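Local coordinates for protein phosphopantothenoylcysteine decarboxylase (Cryptococcus neoformans, PDB 6EOA) that binds flavin mononucleotide and probably decarboxylates phosphopantothenoylcysteine on the route to coenzyme A, at residues S47-A50 with P51-V54; V58-P61 with N62-V65; L123-E126 with L127-W130; H182-T185 with T186-L189; T220-R223 with D224-L228. All coordinates share one frame; numbering follows the deposited sequence.

Contact 1. Residues S47-A50 with P51-V54; sequences SIKA and PDIV
K49 and D52 meet at the first turn of helix 50-59. The D52 side chain starts beside the K49 carbonyl oxygen, with D52 CB 3.5 Å from K49 O. D52 CG is still 4.2 Å from K49 O. It stands beside the backbone N, anti to the carbonyl carbon (chi1 -64°), which turns the carboxylate back along the chain. Its OD2 then lies 3.7 Å from K49 CD, against the aliphatic part of the lysine. The lysine chain bends at chi2, and K49 NZ stays 4.5 Å from D52 OD2. The charges are opposite, but this is longer than a salt bridge.

The backbone bonds are ordinary helical ones. I53 N donates to K49 O at 3.2 Å, and V54 N donates to A50 O at 3.0 Å. P51 has no N-H to give and suits this first turn. P51 CD lies 3.2 Å from I48 O.

S47 OG bonds to S42 O in the FMN-binding loop that follows strand 35-41. A50 and V54 face that strand, and V54 also reaches strand 63-69. On another side of the turn, K49, D52 and I53 pack against W222 of helix 222-237.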
loop_
_atom_site.group_PDB
_atom_site.type_symbol
_atom_site.label_atom_id
_atom_site.label_comp_id
_atom_site.label_asym_id
_atom_site.label_seq_id
_atom_site.Cartn_x
_atom_site.Cartn_y
_atom_site.Cartn_z
ATOM N N SER A 47 0.750 14.445 15.260
ATOM C CA SER A 47 2.178 14.135 15.330
ATOM C C SER A 47 2.997 15.334 15.809
ATOM O O SER A 47 4.148 15.184 16.212
ATOM C CB SER A 47 2.701 13.669 13.967
ATOM O OG SER A 47 2.532 12.276 13.797
ATOM N N ILE A 48 2.402 16.522 15.746
ATOM C CA ILE A 48 3.036 17.733 16.257
ATOM C C ILE A 48 3.311 17.604 17.762
ATOM O O ILE A 48 4.269 18.179 18.284
ATOM C CB ILE A 48 2.158 18.975 15.974
ATOM C CG1 ILE A 48 2.097 19.241 14.470
ATOM C CG2 ILE A 48 2.691 20.211 16.688
ATOM C CD1 ILE A 48 1.450 20.565 14.112
ATOM N N LYS A 49 2.484 16.821 18.447
ATOM C CA LYS A 49 2.647 16.605 19.882
ATOM C C LYS A 49 3.585 15.442 20.220
ATOM O O LYS A 49 3.832 15.161 21.394
ATOM C CB LYS A 49 1.283 16.373 20.538
ATOM C CG LYS A 49 0.323 17.530 20.350
ATOM C CD LYS A 49 0.911 18.806 20.932
ATOM C CE LYS A 49 -0.038 19.980 20.783
ATOM N NZ LYS A 49 0.577 21.235 21.293
ATOM N N ALA A 50 4.100 14.766 19.197
ATOM C CA ALA A 50 5.050 13.671 19.411
ATOM C C ALA A 50 6.315 14.121 20.163
ATOM O O ALA A 50 6.777 13.406 21.057
ATOM C CB ALA A 50 5.426 13.017 18.079
ATOM N N PRO A 51 6.884 15.299 19.817
ATOM C CA PRO A 51 8.025 15.763 20.618
ATOM C C PRO A 51 7.700 16.015 22.096
ATOM O O PRO A 51 8.570 15.799 22.941
ATOM C CB PRO A 51 8.421 17.071 19.929
ATOM C CG PRO A 51 7.994 16.886 18.524
ATOM C CD PRO A 51 6.702 16.139 18.616
ATOM N N ASP A 52 6.484 16.460 22.404
ATOM C CA ASP A 52 6.088 16.685 23.795
ATOM C C ASP A 52 6.012 15.371 24.572
ATOM O O ASP A 52 6.358 15.312 25.753
ATOM C CB ASP A 52 4.742 17.409 23.859
ATOM C CG ASP A 52 4.802 18.796 23.258
ATOM O OD1 ASP A 52 5.284 19.721 23.945
ATOM O OD2 ASP A 52 4.372 18.960 22.095
ATOM N N ILE A 53 5.548 14.323 23.900
ATOM C CA ILE A 53 5.465 12.997 24.499
ATOM C C ILE A 53 6.861 12.454 24.793
ATOM O O ILE A 53 7.136 11.983 25.898
ATOM C CB ILE A 53 4.709 12.015 23.581
ATOM C CG1 ILE A 53 3.230 12.397 23.489
ATOM C CG2 ILE A 53 4.848 10.595 24.086
ATOM C CD1 ILE A 53 2.439 11.571 22.490
ATOM N N VAL A 54 7.740 12.535 23.799
ATOM C CA VAL A 54 9.107 12.053 23.940
ATOM C C VAL A 54 9.832 12.790 25.062
ATOM O O VAL A 54 10.523 12.175 25.876
ATOM C CB VAL A 54 9.895 12.209 22.626
ATOM C CG1 VAL A 54 11.347 11.795 22.816
ATOM C CG2 VAL A 54 9.243 11.392 21.521
#

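Contact 2. Residues V58-P61 with N62-V65; sequences VKSP and NIDV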
loop_
_atom_site.group_PDB
_atom_site.type_symbol
_atom_site.label_atom_id
_atom_site.label_comp_id
_atom_site.label_asym_id
_atom_site.label_seq_id
_atom_site.Cartn_x
_atom_site.Cartn_y
_atom_site.Cartn_z
ATOM N N VAL A 58 11.333 10.917 28.326
ATOM C CA VAL A 58 12.753 11.038 28.659
ATOM C C VAL A 58 12.934 11.477 30.110
ATOM O O VAL A 58 13.683 10.857 30.870
ATOM C CB VAL A 58 13.479 12.048 27.739
ATOM C CG1 VAL A 58 14.868 12.367 28.291
ATOM C CG2 VAL A 58 13.573 11.514 26.313
ATOM N N LYS A 59 12.233 12.542 30.487
ATOM C CA LYS A 59 12.333 13.110 31.827
ATOM C C LYS A 59 11.878 12.121 32.895
ATOM O O LYS A 59 12.370 12.149 34.024
ATOM C CB LYS A 59 11.511 14.398 31.921
ATOM C CG LYS A 59 11.566 15.083 33.283
ATOM C CD LYS A 59 10.298 15.882 33.537
ATOM C CE LYS A 59 9.066 15.007 33.342
ATOM N NZ LYS A 59 7.902 15.771 32.811
ATOM N N SER A 60 10.934 11.253 32.536
ATOM C CA SER A 60 10.449 10.229 33.455
ATOM C C SER A 60 11.600 9.304 33.839
ATOM O O SER A 60 12.255 8.734 32.970
ATOM C CB SER A 60 9.299 9.438 32.829
ATOM O OG SER A 60 8.530 8.784 33.825
ATOM N N PRO A 61 11.848 9.160 35.150
ATOM C CA PRO A 61 13.049 8.530 35.720
ATOM C C PRO A 61 13.396 7.123 35.206
ATOM O O PRO A 61 14.549 6.901 34.835
ATOM C CB PRO A 61 12.737 8.483 37.228
ATOM C CG PRO A 61 11.265 8.767 37.351
ATOM C CD PRO A 61 10.942 9.654 36.200
ATOM N N ASN A 62 12.441 6.197 35.192
ATOM C CA ASN A 62 12.743 4.806 34.847
ATOM C C ASN A 62 12.147 4.361 33.519
ATOM O O ASN A 62 11.829 3.185 33.336
ATOM C CB ASN A 62 12.260 3.865 35.954
ATOM C CG ASN A 62 12.996 4.077 37.263
ATOM O OD1 ASN A 62 12.380 4.182 38.324
ATOM N ND2 ASN A 62 14.323 4.138 37.195
ATOM N N ILE A 63 12.000 5.304 32.596
ATOM C CA ILE A 63 11.430 5.009 31.290
ATOM C C ILE A 63 12.354 5.486 30.177
ATOM O O ILE A 63 12.833 6.622 30.201
ATOM C CB ILE A 63 10.041 5.671 31.113
ATOM C CG1 ILE A 63 9.084 5.231 32.226
ATOM C CG2 ILE A 63 9.457 5.348 29.738
ATOM C CD1 ILE A 63 7.736 5.925 32.188
ATOM N N ASP A 64 12.607 4.611 29.209
ATOM C CA ASP A 64 13.316 4.992 27.991
ATOM C C ASP A 64 12.362 4.940 26.807
ATOM O O ASP A 64 11.396 4.176 26.810
ATOM C CB ASP A 64 14.519 4.084 27.736
ATOM C CG ASP A 64 15.647 4.319 28.723
ATOM O OD1 ASP A 64 15.753 5.444 29.265
ATOM O OD2 ASP A 64 16.429 3.375 28.958
ATOM N N VAL A 65 12.633 5.752 25.792
ATOM C CA VAL A 65 11.757 5.806 24.634
ATOM C C VAL A 65 12.537 5.755 23.326
ATOM O O VAL A 65 13.581 6.393 23.178
ATOM C CB VAL A 65 10.867 7.076 24.663
ATOM C CG1 VAL A 65 11.717 8.339 24.736
ATOM C CG2 VAL A 65 9.936 7.110 23.463
#
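The chain leaves helix 50-59 at S60, makes a type I beta turn from S60 to I63, and enters strand 63-69. This is the second connection of a beta-alpha-beta unit made of strand 35-41, helix 50-59 and strand 63-69, part of the parallel sheet of this flavoprotein. The turn is closed by a weak hydrogen bond, I63 N to S60 O at 3.5 Å. P61 and N62 take the two middle positions and are exposed.

Two side-chain pairs bridge the turn. Near the helix end, V58 and V65 cross at about a right angle. Each offers a single methyl, V58 CG2 and V65 CG1, at 4.0 Å. V65 CG1 sits between its backbone N and carbonyl carbon (chi1 57°), which directs it at the helix. V65 also packs on V54 and L57, so it lies under the inner side of helix 50-59.

The second pair is S60 and I63. The polar end of S60 is taken by E230 of helix 222-237, to which OG is hydrogen-bonded. I63 also packs on E230 and on A233, so the same helix covers this side of the turn. On the strand side, N62 and D64 make backbone bonds to F35. The isoleucine reaches the serine with the end of its longer branch: I63 CD1 lies 3.4 Å from S60 OG and 3.9 Å from S60 CB.

Contact 3. Residues L123-E126 with L127-W130; sequences LHIE and LRRW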
loop_
_atom_site.group_PDB
_atom_site.type_symbol
_atom_site.label_atom_id
_atom_site.label_comp_id
_atom_site.label_asym_id
_atom_site.label_seq_id
_atom_site.Cartn_x
_atom_site.Cartn_y
_atom_site.Cartn_z
ATOM N N LEU A 123 16.350 -4.119 11.864
ATOM C CA LEU A 123 15.924 -3.067 12.785
ATOM C C LEU A 123 14.590 -3.355 13.481
ATOM O O LEU A 123 14.496 -3.230 14.703
ATOM C CB LEU A 123 15.837 -1.725 12.057
ATOM C CG LEU A 123 15.432 -0.536 12.932
ATOM C CD1 LEU A 123 16.369 -0.397 14.132
ATOM C CD2 LEU A 123 15.396 0.753 12.124
ATOM N N HIS A 124 13.567 -3.747 12.723
ATOM C CA HIS A 124 12.248 -3.943 13.324
ATOM C C HIS A 124 12.239 -5.161 14.250
ATOM O O HIS A 124 11.376 -5.279 15.121
ATOM C CB HIS A 124 11.156 -4.064 12.246
ATOM C CG HIS A 124 11.230 -5.313 11.423
ATOM N ND1 HIS A 124 11.744 -5.331 10.144
ATOM C CD2 HIS A 124 10.827 -6.580 11.684
ATOM C CE1 HIS A 124 11.667 -6.557 9.658
ATOM N NE2 HIS A 124 11.117 -7.335 10.573
ATOM N N ILE A 125 13.206 -6.056 14.066
ATOM C CA ILE A 125 13.381 -7.180 14.982
ATOM C C ILE A 125 14.031 -6.695 16.274
ATOM O O ILE A 125 13.592 -7.043 17.369
ATOM C CB ILE A 125 14.238 -8.305 14.358
ATOM C CG1 ILE A 125 13.529 -8.909 13.144
ATOM C CG2 ILE A 125 14.538 -9.388 15.386
ATOM C CD1 ILE A 125 12.135 -9.430 13.438
ATOM N N GLU A 126 15.071 -5.877 16.139
ATOM C CA GLU A 126 15.751 -5.304 17.297
ATOM C C GLU A 126 14.799 -4.469 18.152
ATOM O O GLU A 126 14.863 -4.500 19.382
ATOM C CB GLU A 126 16.936 -4.443 16.855
ATOM C CG GLU A 126 17.961 -5.170 15.999
ATOM C CD GLU A 126 18.647 -6.307 16.735
ATOM O OE1 GLU A 126 19.776 -6.098 17.230
ATOM O OE2 GLU A 126 18.066 -7.413 16.807
ATOM N N LEU A 127 13.915 -3.726 17.493
ATOM C CA LEU A 127 12.961 -2.870 18.189
ATOM C C LEU A 127 11.894 -3.692 18.908
ATOM O O LEU A 127 11.445 -3.324 19.995
ATOM C CB LEU A 127 12.308 -1.893 17.208
ATOM C CG LEU A 127 13.153 -0.677 16.821
ATOM C CD1 LEU A 127 12.564 0.030 15.618
ATOM C CD2 LEU A 127 13.269 0.285 18.001
ATOM N N ARG A 128 11.491 -4.805 18.299
ATOM C CA ARG A 128 10.517 -5.701 18.914
ATOM C C ARG A 128 11.052 -6.308 20.207
ATOM O O ARG A 128 10.333 -6.408 21.202
ATOM C CB ARG A 128 10.129 -6.821 17.955
ATOM C CG ARG A 128 9.355 -7.935 18.635
ATOM C CD ARG A 128 9.531 -9.246 17.914
ATOM N NE ARG A 128 10.765 -9.937 18.264
ATOM C CZ ARG A 128 11.252 -10.964 17.576
ATOM N NH1 ARG A 128 10.607 -11.400 16.500
ATOM N NH2 ARG A 128 12.381 -11.551 17.956
ATOM N N ARG A 129 12.314 -6.724 20.175
ATOM C CA ARG A 129 12.968 -7.306 21.343
ATOM C C ARG A 129 13.077 -6.287 22.470
ATOM O O ARG A 129 12.790 -6.584 23.631
ATOM C CB ARG A 129 14.358 -7.825 20.971
ATOM C CG ARG A 129 14.347 -8.941 19.939
ATOM C CD ARG A 129 15.758 -9.378 19.562
ATOM N NE ARG A 129 15.752 -10.532 18.666
ATOM C CZ ARG A 129 16.745 -10.840 17.836
ATOM N NH1 ARG A 129 17.826 -10.074 17.779
ATOM N NH2 ARG A 129 16.654 -11.910 17.056
ATOM N N TRP A 130 13.490 -5.080 22.096
ATOM C CA TRP A 130 13.708 -3.972 23.016
ATOM C C TRP A 130 12.436 -3.537 23.743
ATOM O O TRP A 130 12.433 -3.368 24.965
ATOM C CB TRP A 130 14.298 -2.786 22.238
ATOM C CG TRP A 130 14.741 -1.623 23.077
ATOM C CD1 TRP A 130 15.953 -1.468 23.683
ATOM C CD2 TRP A 130 13.987 -0.440 23.376
ATOM N NE1 TRP A 130 15.996 -0.268 24.354
ATOM C CE2 TRP A 130 14.802 0.381 24.180
ATOM C CE3 TRP A 130 12.701 -0.000 23.049
ATOM C CZ2 TRP A 130 14.373 1.618 24.662
ATOM C CZ3 TRP A 130 12.276 1.228 23.529
ATOM C CH2 TRP A 130 13.110 2.023 24.324
#
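I125 and E126 meet R129 one turn on, in a local contact along the short helix 123-130, which leads into strand 133-139. One side of the helix carries arginines and the other carries leucines.

E126 and R129 form a salt bridge. E126 OE2 lies 2.8 Å from R129 NH1. The glutamate chain bends at chi2 (-63°), which folds its carboxylate back toward the arginine. The carboxylate and guanidinium planes are turned 75° apart, so the pair is not a flat two-pronged one and a single oxygen does the work.

I125 covers one face of the arginine head. Its CG2 methyl sits over the centre of one face of the R129 guanidinium, with I125 CG2 3.6 Å from R129 CZ. The same methyl also lies over one face of the R128 guanidinium, but toward its rim. The other branch of the isoleucine ends beside R128, where I125 CD1 is 3.9 Å from R128 NH1.

L123 and L127 make the apolar pair, L123 CG to L127 CD1 at 4.0 Å. Backbone bonds run from residue i+4 to i throughout, from L127 N to L123 O (2.9 Å) up to W130 N to E126 O (3.1 Å).

H124 touches a bound FMN and also packs on M179 of the second subunit. I125 and R128 pack on N176 of that subunit. L123 and H124 rest on helix 155-162. L127 faces strand 63-69, and W130 lies across strands 63-69 and 35-41.

Contact 4. Residues H182-T185 with T186-L189; sequences HRLT and TRHL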
loop_
_atom_site.group_PDB
_atom_site.type_symbol
_atom_site.label_atom_id
_atom_site.label_comp_id
_atom_site.label_asym_id
_atom_site.label_seq_id
_atom_site.Cartn_x
_atom_site.Cartn_y
_atom_site.Cartn_z
ATOM N N HIS A 182 -16.332 7.128 9.165
ATOM C CA HIS A 182 -16.356 6.202 8.034
ATOM C C HIS A 182 -16.652 4.779 8.513
ATOM O O HIS A 182 -16.220 4.378 9.594
ATOM C CB HIS A 182 -15.019 6.259 7.285
ATOM C CG HIS A 182 -15.048 5.637 5.925
ATOM N ND1 HIS A 182 -14.802 4.297 5.712
ATOM C CD2 HIS A 182 -15.265 6.177 4.702
ATOM C CE1 HIS A 182 -14.877 4.039 4.420
ATOM N NE2 HIS A 182 -15.156 5.163 3.784
ATOM N N ARG A 183 -17.393 4.028 7.707
ATOM C CA ARG A 183 -17.854 2.700 8.094
ATOM C C ARG A 183 -16.714 1.733 8.393
ATOM O O ARG A 183 -16.854 0.837 9.233
ATOM C CB ARG A 183 -18.744 2.111 6.999
ATOM C CG ARG A 183 -19.544 0.894 7.437
ATOM C CD ARG A 183 -21.020 1.092 7.137
ATOM N NE ARG A 183 -21.823 -0.078 7.478
ATOM C CZ ARG A 183 -22.849 -0.515 6.753
ATOM N NH1 ARG A 183 -23.195 0.120 5.642
ATOM N NH2 ARG A 183 -23.528 -1.589 7.139
ATOM N N LEU A 184 -15.587 1.919 7.711
ATOM C CA LEU A 184 -14.474 0.984 7.813
ATOM C C LEU A 184 -13.631 1.201 9.063
ATOM O O LEU A 184 -12.859 0.326 9.455
ATOM C CB LEU A 184 -13.593 1.087 6.572
ATOM C CG LEU A 184 -14.297 0.708 5.268
ATOM C CD1 LEU A 184 -13.360 0.839 4.091
ATOM C CD2 LEU A 184 -14.853 -0.705 5.361
ATOM N N THR A 185 -13.775 2.367 9.682
ATOM C CA THR A 185 -13.028 2.682 10.893
ATOM C C THR A 185 -13.379 1.728 12.028
ATOM O O THR A 185 -12.498 1.152 12.666
ATOM C CB THR A 185 -13.293 4.121 11.353
ATOM O OG1 THR A 185 -12.778 5.034 10.377
ATOM C CG2 THR A 185 -12.619 4.384 12.696
ATOM N N THR A 186 -14.674 1.563 12.272
ATOM C CA THR A 186 -15.143 0.711 13.355
ATOM C C THR A 186 -14.845 -0.761 13.081
ATOM O O THR A 186 -14.602 -1.533 14.004
ATOM C CB THR A 186 -16.650 0.890 13.587
ATOM O OG1 THR A 186 -17.356 0.614 12.371
ATOM C CG2 THR A 186 -16.945 2.317 14.020
ATOM N N ARG A 187 -14.865 -1.146 11.809
ATOM C CA ARG A 187 -14.510 -2.507 11.424
ATOM C C ARG A 187 -13.016 -2.777 11.641
ATOM O O ARG A 187 -12.622 -3.900 11.958
ATOM C CB ARG A 187 -14.888 -2.768 9.966
ATOM C CG ARG A 187 -14.519 -4.157 9.463
ATOM C CD ARG A 187 -14.960 -4.371 8.021
ATOM N NE ARG A 187 -16.415 -4.391 7.890
ATOM C CZ ARG A 187 -17.066 -4.410 6.730
ATOM N NH1 ARG A 187 -16.394 -4.407 5.584
ATOM N NH2 ARG A 187 -18.392 -4.428 6.715
ATOM N N HIS A 188 -12.188 -1.749 11.473
ATOM C CA HIS A 188 -10.746 -1.889 11.680
ATOM C C HIS A 188 -10.392 -1.832 13.162
ATOM O O HIS A 188 -9.498 -2.548 13.620
ATOM C CB HIS A 188 -9.975 -0.811 10.917
ATOM C CG HIS A 188 -10.079 -0.933 9.429
ATOM N ND1 HIS A 188 -9.659 0.058 8.568
ATOM C CD2 HIS A 188 -10.563 -1.929 8.647
ATOM C CE1 HIS A 188 -9.878 -0.321 7.321
ATOM N NE2 HIS A 188 -10.423 -1.524 7.342
ATOM N N LEU A 189 -11.087 -0.974 13.905
ATOM C CA LEU A 189 -10.923 -0.925 15.352
ATOM C C LEU A 189 -11.305 -2.272 15.948
ATOM O O LEU A 189 -10.691 -2.729 16.906
ATOM C CB LEU A 189 -11.772 0.189 15.976
ATOM C CG LEU A 189 -11.384 1.642 15.692
ATOM C CD1 LEU A 189 -12.406 2.589 16.322
ATOM C CD2 LEU A 189 -9.978 1.949 16.199
#
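L184 and H188 meet through backbone and ring at the start of helix 183-195. H188 N donates to L184 O at 3.0 Å. The same oxygen sits over one face of the imidazole, offset toward the rim, with L184 O 3.1 Å from H188 CG. CG lies beside the backbone N (chi1 -66°), which lays the ring over the L184 carbonyl oxygen. L189 N gives a second backbone bond to T185 O, 2.8 Å long and fairly straight at 163°.

Two side chains add bonds at the helix start. H182 is the N-cap: its ND1 accepts from L184 N at 3.2 Å, with L184 N lying 26° out of the ring plane. T186 OG1 stands between its backbone N and carbonyl carbon and gives a weak hydrogen bond to R183 O at 3.2 Å.

The remaining contacts are packing. L184 and R187 run side by side and point the same way, with L184 CD2 4.0 Å from R187 NH1. T185 and L189 also lie side by side, T185 CG2 to L189 CD1 at 4.1 Å.

Several polar ends find partners beyond the turn, many across the interface with the third subunit. R187 makes a salt bridge to D195 of the third subunit, and R183 bonds to the D195 backbone oxygen there. T185 OG1 bonds to M179 O and to R161 of the third subunit. Within the chain, H188 and L189 pack on helix 141-149, while T185 and L189 meet Y180 of helix 177-180.

Contact 5. Residues T220-R223 with D224-L228; sequences TDWR and DIVSL
D221 O takes two backbone donors at the start of helix 222-237. I225 N is sound, at 3.0 Å and in the carbonyl plane. D224 N is nearer but badly angled, and that bond is weak.

D221 is also the N-cap. Its OD2 accepts from R223 N at 3.2 Å, met from above the carboxylate plane. The same oxygen forms a salt bridge with R223 NH1 at 2.7 Å, though that hydrogen bond is poorly aimed and weak. The R223 side chain runs extended across W222: its CG lies over the centre of one indole face, and W222 NE1 lies over the centre of the guanidinium.

T220, just before the cap, packs on the first turn. T220 CB is a tight 3.5 Å from I225 CD1, and T220 CG2 is 3.7 Å from D224 CB. W222 CG stands between its backbone N and carbonyl carbon (chi1 70°). The indole edge then runs beside V226, with W222 CE3 4.0 Å from V226 CG2. D224 O accepts from S227 OG and L228 N.

T220 OG1 bonds to S201 OG, while W222 and V226 lie on helix 50-59. The arrangement is a side-chain N-cap starting a helix that packs on another.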
loop_
_atom_site.group_PDB
_atom_site.type_symbol
_atom_site.label_atom_id
_atom_site.label_comp_id
_atom_site.label_asym_id
_atom_site.label_seq_id
_atom_site.Cartn_x
_atom_site.Cartn_y
_atom_site.Cartn_z
ATOM N N THR A 220 -6.431 11.409 21.854
ATOM C CA THR A 220 -6.332 11.522 23.299
ATOM C C THR A 220 -5.220 12.511 23.613
ATOM O O THR A 220 -4.150 12.448 23.003
ATOM C CB THR A 220 -6.028 10.168 23.952
ATOM O OG1 THR A 220 -6.970 9.188 23.494
ATOM C CG2 THR A 220 -6.084 10.274 25.470
ATOM N N ASP A 221 -5.478 13.439 24.531
ATOM C CA ASP A 221 -4.495 14.466 24.857
ATOM C C ASP A 221 -3.157 13.826 25.220
ATOM O O ASP A 221 -3.117 12.827 25.936
ATOM C CB ASP A 221 -4.990 15.357 25.995
ATOM C CG ASP A 221 -4.102 16.566 26.205
ATOM O OD1 ASP A 221 -4.264 17.559 25.463
ATOM O OD2 ASP A 221 -3.243 16.522 27.110
ATOM N N TRP A 222 -2.070 14.391 24.704
ATOM C CA TRP A 222 -0.759 13.766 24.828
ATOM C C TRP A 222 -0.341 13.578 26.287
ATOM O O TRP A 222 0.380 12.635 26.616
ATOM C CB TRP A 222 0.297 14.577 24.072
ATOM C CG TRP A 222 0.626 15.910 24.679
ATOM C CD1 TRP A 222 0.046 17.110 24.389
ATOM C CD2 TRP A 222 1.630 16.177 25.666
ATOM N NE1 TRP A 222 0.620 18.107 25.140
ATOM C CE2 TRP A 222 1.594 17.561 25.934
ATOM C CE3 TRP A 222 2.552 15.380 26.352
ATOM C CZ2 TRP A 222 2.444 18.165 26.859
ATOM C CZ3 TRP A 222 3.395 15.982 27.270
ATOM C CH2 TRP A 222 3.335 17.362 27.515
ATOM N N ARG A 223 -0.804 14.462 27.163
ATOM C CA ARG A 223 -0.515 14.325 28.587
ATOM C C ARG A 223 -1.231 13.105 29.152
ATOM O O ARG A 223 -0.713 12.415 30.029
ATOM C CB ARG A 223 -0.919 15.588 29.349
ATOM C CG ARG A 223 -0.147 16.819 28.926
ATOM C CD ARG A 223 -0.739 18.082 29.523
ATOM N NE ARG A 223 -0.505 19.233 28.656
ATOM C CZ ARG A 223 -1.374 19.675 27.751
ATOM N NH1 ARG A 223 -2.545 19.066 27.600
ATOM N NH2 ARG A 223 -1.077 20.729 27.001
ATOM N N ASP A 224 -2.428 12.839 28.640
ATOM C CA ASP A 224 -3.162 11.651 29.045
ATOM C C ASP A 224 -2.444 10.407 28.543
ATOM O O ASP A 224 -2.346 9.414 29.261
ATOM C CB ASP A 224 -4.601 11.701 28.530
ATOM C CG ASP A 224 -5.405 12.821 29.166
ATOM O OD1 ASP A 224 -5.061 13.232 30.296
ATOM O OD2 ASP A 224 -6.378 13.291 28.539
ATOM N N ILE A 225 -1.926 10.476 27.319
ATOM C CA ILE A 225 -1.128 9.390 26.752
ATOM C C ILE A 225 0.048 9.029 27.647
ATOM O O ILE A 225 0.291 7.854 27.924
ATOM C CB ILE A 225 -0.572 9.750 25.362
ATOM C CG1 ILE A 225 -1.691 10.239 24.447
ATOM C CG2 ILE A 225 0.138 8.551 24.747
ATOM C CD1 ILE A 225 -2.680 9.174 24.126
ATOM N N VAL A 226 0.776 10.050 28.089
ATOM C CA VAL A 226 1.962 9.851 28.913
ATOM C C VAL A 226 1.606 9.172 30.233
ATOM O O VAL A 226 2.299 8.252 30.667
ATOM C CB VAL A 226 2.683 11.186 29.199
ATOM C CG1 VAL A 226 3.797 10.988 30.218
ATOM C CG2 VAL A 226 3.239 11.774 27.917
ATOM N N SER A 227 0.519 9.614 30.859
ATOM C CA SER A 227 0.117 9.054 32.144
ATOM C C SER A 227 -0.454 7.646 31.969
ATOM O O SER A 227 -0.379 6.826 32.885
ATOM C CB SER A 227 -0.899 9.961 32.851
ATOM O OG SER A 227 -2.214 9.745 32.373
ATOM N N LEU A 228 -1.028 7.367 30.801
ATOM C CA LEU A 228 -1.420 5.999 30.478
ATOM C C LEU A 228 -0.167 5.137 30.430
ATOM O O LEU A 228 -0.136 4.034 30.973
ATOM C CB LEU A 228 -2.166 5.917 29.143
ATOM C CG LEU A 228 -3.543 6.579 29.023
ATOM C CD1 LEU A 228 -4.229 6.152 27.727
ATOM C CD2 LEU A 228 -4.423 6.284 30.231
#

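In the fold
Contact 1 is the most buried of the five. Contacts 2 to 5 are partly buried, each with exposed residues. Contacts 1 and 2 use the two ends of helix 50-59 and touch through V54 and V65. Contact 5 lies against contact 1, where W222 meets K49, D52 and I53. Contact 3 touches contact 2 through W130, packed on D64 and V65. Contact 4 stands apart from the rest, about 11 Å from contact 5 at the nearest atoms. Contacts 3 and 4 both reach other subunits, contact 3 by packing, contact 4 also with a salt bridge and hydrogen bonds. Contacts 4 and 5 both begin helices with a capping side chain, histidine in one and aspartate in the other.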